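Local structure of MGS-M5 (Unidentified, 4Q3N) at residues M16-A19 against Y20-N24; D47-H50 against G51-F54; A195-I198 against D199-E203. The protein probably catalyses the NAD-dependent interconversion of L-lactate and pyruvate, as an L-lactate dehydrogenase with a Rossmann-type cofactor-binding domain. One frame throughout, in Å; residues are numbered along the deposited sequence.

Contact 1: M16-A19 against Y20-N24; sequences MSYA and YAMVN
Tyr18 and Met22 sit one turn apart on helix 13-25 and meet through ring and thioether. The Tyr18 ring swings out with CG opposite the backbone N (chi1 167°), and Met22 folds back toward it. A bend at the last torsion of Met22, chi3 -67°, places the methyl CE over one face of the ring. Met22 CE lies 3.7 Å from the Tyr18 ring centroid, a CH-pi contact shifted toward the hydroxyl end. Its closest ring atom is Tyr18 CZ, 3.3 Å from Met22 CE. The sulfur approaches more obliquely, with Met22 SD 4.3 Å from the Tyr18 ring centroid, and completes a Met-aromatic contact. Tyr18 OH bonds to Thr242 OG1, while Leu238 and Val239 of helix 232-246 also pack on the ring.

Tyr20 has a similar chi1 and carries its ring toward the second subunit. There its hydroxyl bonds to Tyr232 O, and its ring meets that of Tyr232. Asn24 ND2 lies over the centre of the Tyr20 ring, 3.3 Å above its plane. Asn24 ND2 also donates to Tyr20 O at 2.8 Å. The backbone N of Asn24 reaches that oxygen from the opposite face of the carbonyl plane, so two donors grip it. Asn24 OD1 is held by Gln25 of the second subunit.

Regular helical bonds join the two segments, among them Val23 N to Ala19 O at 2.9 Å. This is the first helix of the Rossmann beta-alpha-beta unit, and the Tyr18 side chain touches a probable GxGxxG motif, whose glycines run from loop into helix. The chemistry implies a divided helix surface: Met22 and Tyr18 meet by dispersion inside the subunit, while the amide oxygen of Asn24 and the hydroxyl of Tyr20 bond across the subunit boundary.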
loop_
_atom_site.group_PDB
_atom_site.type_symbol
_atom_site.label_atom_id
_atom_site.label_comp_id
_atom_site.label_asym_id
_atom_site.label_seq_id
_atom_site.Cartn_x
_atom_site.Cartn_y
_atom_site.Cartn_z
ATOM N N MET A 16 -17.600 10.602 8.005
ATOM C CA MET A 16 -17.458 9.149 8.041
ATOM C C MET A 16 -16.820 8.614 6.723
ATOM O O MET A 16 -16.160 7.602 6.753
ATOM C CB MET A 16 -18.796 8.446 8.307
ATOM C CG MET A 16 -19.289 8.660 9.772
ATOM S SD MET A 16 -18.055 8.161 10.986
ATOM C CE MET A 16 -17.588 6.463 10.474
ATOM N N SER A 17 -17.056 9.268 5.599
ATOM C CA SER A 17 -16.380 8.879 4.360
ATOM C C SER A 17 -14.878 9.123 4.538
ATOM O O SER A 17 -14.036 8.296 4.196
ATOM C CB SER A 17 -16.948 9.679 3.193
ATOM O OG SER A 17 -18.271 9.219 2.913
ATOM N N TYR A 18 -14.554 10.238 5.167
ATOM C CA TYR A 18 -13.171 10.523 5.529
ATOM C C TYR A 18 -12.586 9.416 6.443
ATOM O O TYR A 18 -11.511 8.832 6.148
ATOM C CB TYR A 18 -13.106 11.889 6.230
ATOM C CG TYR A 18 -11.783 12.173 6.948
ATOM C CD1 TYR A 18 -10.558 12.106 6.279
ATOM C CD2 TYR A 18 -11.777 12.535 8.283
ATOM C CE1 TYR A 18 -9.320 12.402 6.961
ATOM C CE2 TYR A 18 -10.568 12.860 8.974
ATOM C CZ TYR A 18 -9.351 12.795 8.293
ATOM O OH TYR A 18 -8.181 13.094 8.966
ATOM N N ALA A 19 -13.283 9.097 7.528
ATOM C CA ALA A 19 -12.815 8.063 8.431
ATOM C C ALA A 19 -12.662 6.702 7.700
ATOM O O ALA A 19 -11.630 6.037 7.854
ATOM C CB ALA A 19 -13.748 7.919 9.615
ATOM N N TYR A 20 -13.654 6.333 6.884
ATOM C CA TYR A 20 -13.591 5.026 6.237
ATOM C C TYR A 20 -12.430 4.999 5.256
ATOM O O TYR A 20 -11.778 3.966 5.087
ATOM C CB TYR A 20 -14.857 4.742 5.481
ATOM C CG TYR A 20 -15.085 3.317 4.984
ATOM C CD1 TYR A 20 -14.977 2.201 5.843
ATOM C CD2 TYR A 20 -15.551 3.119 3.715
ATOM C CE1 TYR A 20 -15.322 0.925 5.370
ATOM C CE2 TYR A 20 -15.904 1.852 3.243
ATOM C CZ TYR A 20 -15.802 0.789 4.089
ATOM O OH TYR A 20 -16.206 -0.411 3.571
ATOM N N ALA A 21 -12.245 6.095 4.533
ATOM C CA ALA A 21 -11.134 6.153 3.574
ATOM C C ALA A 21 -9.798 5.991 4.304
ATOM O O ALA A 21 -8.893 5.266 3.814
ATOM C CB ALA A 21 -11.188 7.493 2.736
ATOM N N MET A 22 -9.667 6.627 5.478
ATOM C CA MET A 22 -8.444 6.455 6.302
ATOM C C MET A 22 -8.227 5.028 6.748
ATOM O O MET A 22 -7.085 4.549 6.744
ATOM C CB MET A 22 -8.468 7.351 7.548
ATOM C CG MET A 22 -8.108 8.817 7.162
ATOM S SD MET A 22 -7.484 9.696 8.577
ATOM C CE MET A 22 -8.969 9.732 9.530
ATOM N N VAL A 23 -9.309 4.366 7.161
ATOM C CA VAL A 23 -9.226 2.954 7.536
ATOM C C VAL A 23 -8.758 2.104 6.346
ATOM O O VAL A 23 -7.910 1.209 6.497
ATOM C CB VAL A 23 -10.566 2.430 8.041
ATOM C CG1 VAL A 23 -10.525 0.895 8.242
ATOM C CG2 VAL A 23 -10.921 3.130 9.358
ATOM N N ASN A 24 -9.307 2.343 5.165
ATOM C CA ASN A 24 -8.897 1.549 4.018
ATOM C C ASN A 24 -7.487 1.874 3.497
ATOM O O ASN A 24 -6.885 1.042 2.866
ATOM C CB ASN A 24 -9.910 1.743 2.918
ATOM C CG ASN A 24 -11.160 0.892 3.178
ATOM O OD1 ASN A 24 -11.136 -0.305 2.887
ATOM N ND2 ASN A 24 -12.215 1.482 3.781
#

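Contact 2: D47-H50 against G51-F54; sequences DLNH and GLAF
Asn49 and Leu52 lie side by side and point the same way where helix 38-49 gives way to a turn. Leu52 CG stands beside its own backbone N (chi1 -82°), which carries a methyl toward the Asn49 amide. Leu52 CD1 comes to 3.4 Å from Asn49 OD1. The turn itself brings CB of Leu52 to 3.4 Å from Asn49 O. This is the tight part. Leu52 also packs on Ile61 and Val23, and Asn49 ND2 bonds to Ile61 O, which ties the turn to strand 60-63.

The backbone here forms a type I beta turn from Asn49 to Leu52. Leu52 N donates to Asn49 O at 3.1 Å, and Gly51 N donates to Leu48 O at 3.1 Å. Both donors stand well above the carbonyl planes, 60° out of plane for the Leu52 bond.

The looser side is bridged by water. One molecule gives a hydrogen to Asn49 O at 3.1 Å and accepts one from Ala53 N at 2.8 Å. Beyond it, Phe54 is partly exposed and packs on Arg240 of the second subunit. His50 packs on Arg152 of that subunit.

The chemistry implies that Asn49 O is gripped by both Leu52 N and the water. The water also satisfies Ala53 N, where direct helical bonding has lapsed. The Leu52 side chain packs on Val23 and Ile61 on one hand and on the Asn49 amide oxygen on the other.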
loop_
_atom_site.group_PDB
_atom_site.type_symbol
_atom_site.label_atom_id
_atom_site.label_comp_id
_atom_site.label_asym_id
_atom_site.label_seq_id
_atom_site.Cartn_x
_atom_site.Cartn_y
_atom_site.Cartn_z
ATOM N N ASP A 47 -19.089 -0.040 13.285
ATOM C CA ASP A 47 -19.173 -0.430 11.872
ATOM C C ASP A 47 -17.768 -0.345 11.249
ATOM O O ASP A 47 -17.395 -1.205 10.436
ATOM C CB ASP A 47 -20.180 0.478 11.118
ATOM C CG ASP A 47 -20.760 -0.160 9.851
ATOM O OD1 ASP A 47 -20.643 -1.400 9.643
ATOM O OD2 ASP A 47 -21.386 0.606 9.056
ATOM N N LEU A 48 -16.998 0.682 11.631
ATOM C CA LEU A 48 -15.596 0.774 11.143
ATOM C C LEU A 48 -14.762 -0.354 11.716
ATOM O O LEU A 48 -14.025 -0.983 10.976
ATOM C CB LEU A 48 -14.952 2.094 11.515
ATOM C CG LEU A 48 -15.435 3.373 10.813
ATOM C CD1 LEU A 48 -14.582 4.561 11.356
ATOM C CD2 LEU A 48 -15.285 3.267 9.296
ATOM N N ASN A 49 -14.863 -0.589 13.040
ATOM C CA ASN A 49 -14.037 -1.627 13.684
ATOM C C ASN A 49 -14.235 -3.004 13.102
ATOM O O ASN A 49 -13.292 -3.783 12.997
ATOM C CB ASN A 49 -14.303 -1.706 15.199
ATOM C CG ASN A 49 -13.455 -0.698 15.960
ATOM O OD1 ASN A 49 -12.304 -0.458 15.566
ATOM N ND2 ASN A 49 -14.007 -0.087 17.024
ATOM N N HIS A 50 -15.459 -3.291 12.680
ATOM C CA HIS A 50 -15.770 -4.611 12.164
ATOM C C HIS A 50 -15.098 -4.911 10.825
ATOM O O HIS A 50 -15.087 -6.048 10.391
ATOM C CB HIS A 50 -17.299 -4.773 12.046
ATOM C CG HIS A 50 -17.966 -4.756 13.375
ATOM N ND1 HIS A 50 -19.336 -4.630 13.541
ATOM C CD2 HIS A 50 -17.448 -4.850 14.619
ATOM C CE1 HIS A 50 -19.625 -4.649 14.830
ATOM N NE2 HIS A 50 -18.494 -4.787 15.511
ATOM N N GLY A 51 -14.593 -3.912 10.141
ATOM C CA GLY A 51 -13.891 -4.189 8.882
ATOM C C GLY A 51 -12.363 -4.328 9.090
ATOM O O GLY A 51 -11.634 -4.752 8.176
ATOM N N LEU A 52 -11.872 -4.025 10.297
ATOM C CA LEU A 52 -10.407 -3.964 10.513
ATOM C C LEU A 52 -9.718 -5.276 10.357
ATOM O O LEU A 52 -8.539 -5.295 10.002
ATOM C CB LEU A 52 -10.054 -3.389 11.932
ATOM C CG LEU A 52 -10.062 -1.853 12.089
ATOM C CD1 LEU A 52 -9.757 -1.426 13.560
ATOM C CD2 LEU A 52 -9.038 -1.196 11.144
ATOM N N ALA A 53 -10.390 -6.395 10.654
ATOM C CA ALA A 53 -9.663 -7.645 10.515
ATOM C C ALA A 53 -9.305 -7.851 9.045
ATOM O O ALA A 53 -8.501 -8.728 8.724
ATOM C CB ALA A 53 -10.475 -8.833 11.048
ATOM N N PHE A 54 -9.912 -7.054 8.155
ATOM C CA PHE A 54 -9.635 -7.157 6.706
ATOM C C PHE A 54 -8.891 -5.952 6.196
ATOM O O PHE A 54 -8.850 -5.736 4.992
ATOM C CB PHE A 54 -10.941 -7.302 5.883
ATOM C CG PHE A 54 -11.650 -8.594 6.144
ATOM C CD1 PHE A 54 -10.928 -9.777 6.255
ATOM C CD2 PHE A 54 -12.994 -8.610 6.403
ATOM C CE1 PHE A 54 -11.558 -10.981 6.525
ATOM C CE2 PHE A 54 -13.634 -9.794 6.662
ATOM C CZ PHE A 54 -12.924 -10.984 6.730
HETATM O O HOH W 1 -12.505 -6.738 12.399
#

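Contact 3: A195-I198 against D199-E203; sequences ADVI and DSMDE. With NA (sodium ion), chain B.
Met201 breaks from helical torsions (phi -102°, psi 123°), and its carbonyl and that of Ile198 both reach one sodium ion. The Met201 side chain, with CG beside the backbone N (chi1 -57°) and extended at chi2, brings Met201 SD to 3.8 Å from Val197 CG1. His284 of the third subunit packs on Met201.

The sodium ion is bound by Ile198 O at 2.3 Å and Met201 O at 2.5 Å. Ile204 O and three waters complete the set. Two of these waters also donate to Asp202, one to its OD1 and one to its O. The protein ligands are all backbone carbonyls, as expected for a hard cation.

The last turn of helix 194-200 remains bonded. Met201 N donates to Val197 O at 2.9 Å, nearly in line with the carbonyl. Ser200 N bonds only weakly to Asp196 O and Val197 O.

Asp199 leans back along the helix, its CG 3.5 Å from Ala195 O. Separate waters link Asp199 OD1 to Ala195 O and Asp199 OD2 to Asp196 OD1. The like charges of Asp196 OD1 and Asp199 OD2 stay 4.9 Å apart, and Lys289 of the third subunit makes long, weak ion pairs with both. The chemistry implies that the cation probably offsets the partial negative charge of the carbonyls at the helix end, while water and a distant lysine may ease the carboxylate repulsion.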
loop_
_atom_site.group_PDB
_atom_site.type_symbol
_atom_site.label_atom_id
_atom_site.label_comp_id
_atom_site.label_asym_id
_atom_site.label_seq_id
_atom_site.Cartn_x
_atom_site.Cartn_y
_atom_site.Cartn_z
ATOM N N ALA A 195 -0.683 25.383 -22.218
ATOM C CA ALA A 195 -0.867 26.036 -23.528
ATOM C C ALA A 195 -0.184 25.199 -24.602
ATOM O O ALA A 195 -0.666 25.078 -25.732
ATOM C CB ALA A 195 -0.303 27.475 -23.530
ATOM N N ASP A 196 0.971 24.633 -24.246
ATOM C CA ASP A 196 1.701 23.780 -25.194
ATOM C C ASP A 196 0.952 22.477 -25.451
ATOM O O ASP A 196 0.969 21.960 -26.558
ATOM C CB ASP A 196 3.107 23.460 -24.682
ATOM C CG ASP A 196 3.977 24.688 -24.558
ATOM O OD1 ASP A 196 3.580 25.754 -25.067
ATOM O OD2 ASP A 196 5.076 24.565 -23.965
ATOM N N VAL A 197 0.317 21.946 -24.420
ATOM C CA VAL A 197 -0.500 20.726 -24.560
ATOM C C VAL A 197 -1.623 20.970 -25.540
ATOM O O VAL A 197 -1.800 20.210 -26.484
ATOM C CB VAL A 197 -1.047 20.256 -23.224
ATOM C CG1 VAL A 197 -1.963 19.071 -23.429
ATOM C CG2 VAL A 197 0.157 19.834 -22.287
ATOM N N ILE A 198 -2.338 22.073 -25.359
ATOM C CA ILE A 198 -3.378 22.486 -26.327
ATOM C C ILE A 198 -2.872 22.588 -27.743
ATOM O O ILE A 198 -3.512 22.133 -28.698
ATOM C CB ILE A 198 -3.971 23.836 -25.895
ATOM C CG1 ILE A 198 -4.704 23.630 -24.570
ATOM C CG2 ILE A 198 -4.906 24.400 -26.965
ATOM C CD1 ILE A 198 -5.323 24.887 -24.013
ATOM N N ASP A 199 -1.701 23.187 -27.916
ATOM C CA ASP A 199 -1.177 23.287 -29.289
ATOM C C ASP A 199 -0.828 21.941 -29.888
ATOM O O ASP A 199 -0.899 21.769 -31.087
ATOM C CB ASP A 199 0.063 24.180 -29.350
ATOM C CG ASP A 199 -0.273 25.648 -29.206
ATOM O OD1 ASP A 199 -1.457 26.016 -29.402
ATOM O OD2 ASP A 199 0.648 26.426 -28.887
ATOM N N SER A 200 -0.420 20.997 -29.053
ATOM C CA SER A 200 0.101 19.701 -29.527
ATOM C C SER A 200 -0.966 18.667 -29.815
ATOM O O SER A 200 -0.862 17.879 -30.744
ATOM C CB SER A 200 1.038 19.106 -28.460
ATOM O OG SER A 200 2.283 19.732 -28.563
ATOM N N MET A 201 -1.954 18.632 -28.929
ATOM C CA MET A 201 -2.953 17.594 -28.905
ATOM C C MET A 201 -4.268 18.067 -29.519
ATOM O O MET A 201 -4.875 19.015 -29.023
ATOM C CB MET A 201 -3.209 17.137 -27.444
ATOM C CG MET A 201 -1.908 16.641 -26.734
ATOM S SD MET A 201 -2.430 15.792 -25.242
ATOM C CE MET A 201 -2.776 14.195 -26.008
ATOM N N ASP A 202 -4.732 17.358 -30.529
ATOM C CA ASP A 202 -6.080 17.590 -31.065
ATOM C C ASP A 202 -7.158 17.318 -30.041
ATOM O O ASP A 202 -8.264 17.826 -30.189
ATOM C CB ASP A 202 -6.313 16.722 -32.271
ATOM C CG ASP A 202 -5.516 17.211 -33.480
ATOM O OD1 ASP A 202 -5.201 18.422 -33.512
ATOM O OD2 ASP A 202 -5.180 16.398 -34.370
ATOM N N GLU A 203 -6.815 16.534 -29.011
ATOM C CA GLU A 203 -7.732 16.141 -27.938
ATOM C C GLU A 203 -8.245 17.290 -27.059
ATOM O O GLU A 203 -9.220 17.119 -26.350
ATOM C CB GLU A 203 -7.056 15.116 -27.014
ATOM C CG GLU A 203 -6.896 13.724 -27.625
ATOM C CD GLU A 203 -5.654 13.562 -28.541
ATOM O OE1 GLU A 203 -4.940 14.550 -28.827
ATOM O OE2 GLU A 203 -5.404 12.421 -28.979
HETATM NA NA NA B . -5.598 21.348 -29.367
HETATM O O HOH W 2 -2.321 27.291 -26.765
HETATM O O HOH W 3 3.333 22.604 -28.158
HETATM O O HOH W 4 1.980 27.743 -26.504
HETATM O O HOH W 5 -4.418 20.926 -31.741
HETATM O O HOH W 6 -7.688 20.999 -30.552
HETATM O O HOH W 7 -6.101 23.466 -30.220
#

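Overall arrangement
Contacts 1 and 2 belong to the NAD-binding domain and come first along the chain. Contact 1 lies on helix 13-25, within the beta-alpha-beta unit that joins strands 5-9 and 30-34 of the parallel sheet. Contact 2 lies around the end of helix 38-49 and in the loop that leads to strand 60-63 at the sheet edge. Their centres are 11 Å apart, and Leu48 packs against Met16, Ala19 and Tyr20. Both face the second subunit. Contact 3 follows much later, in the C-terminal domain. Its centre is 38 Å from that of contact 1 and 47 Å from that of contact 2. It touches the third subunit, so the contacts sample two different interfaces of the tetramer.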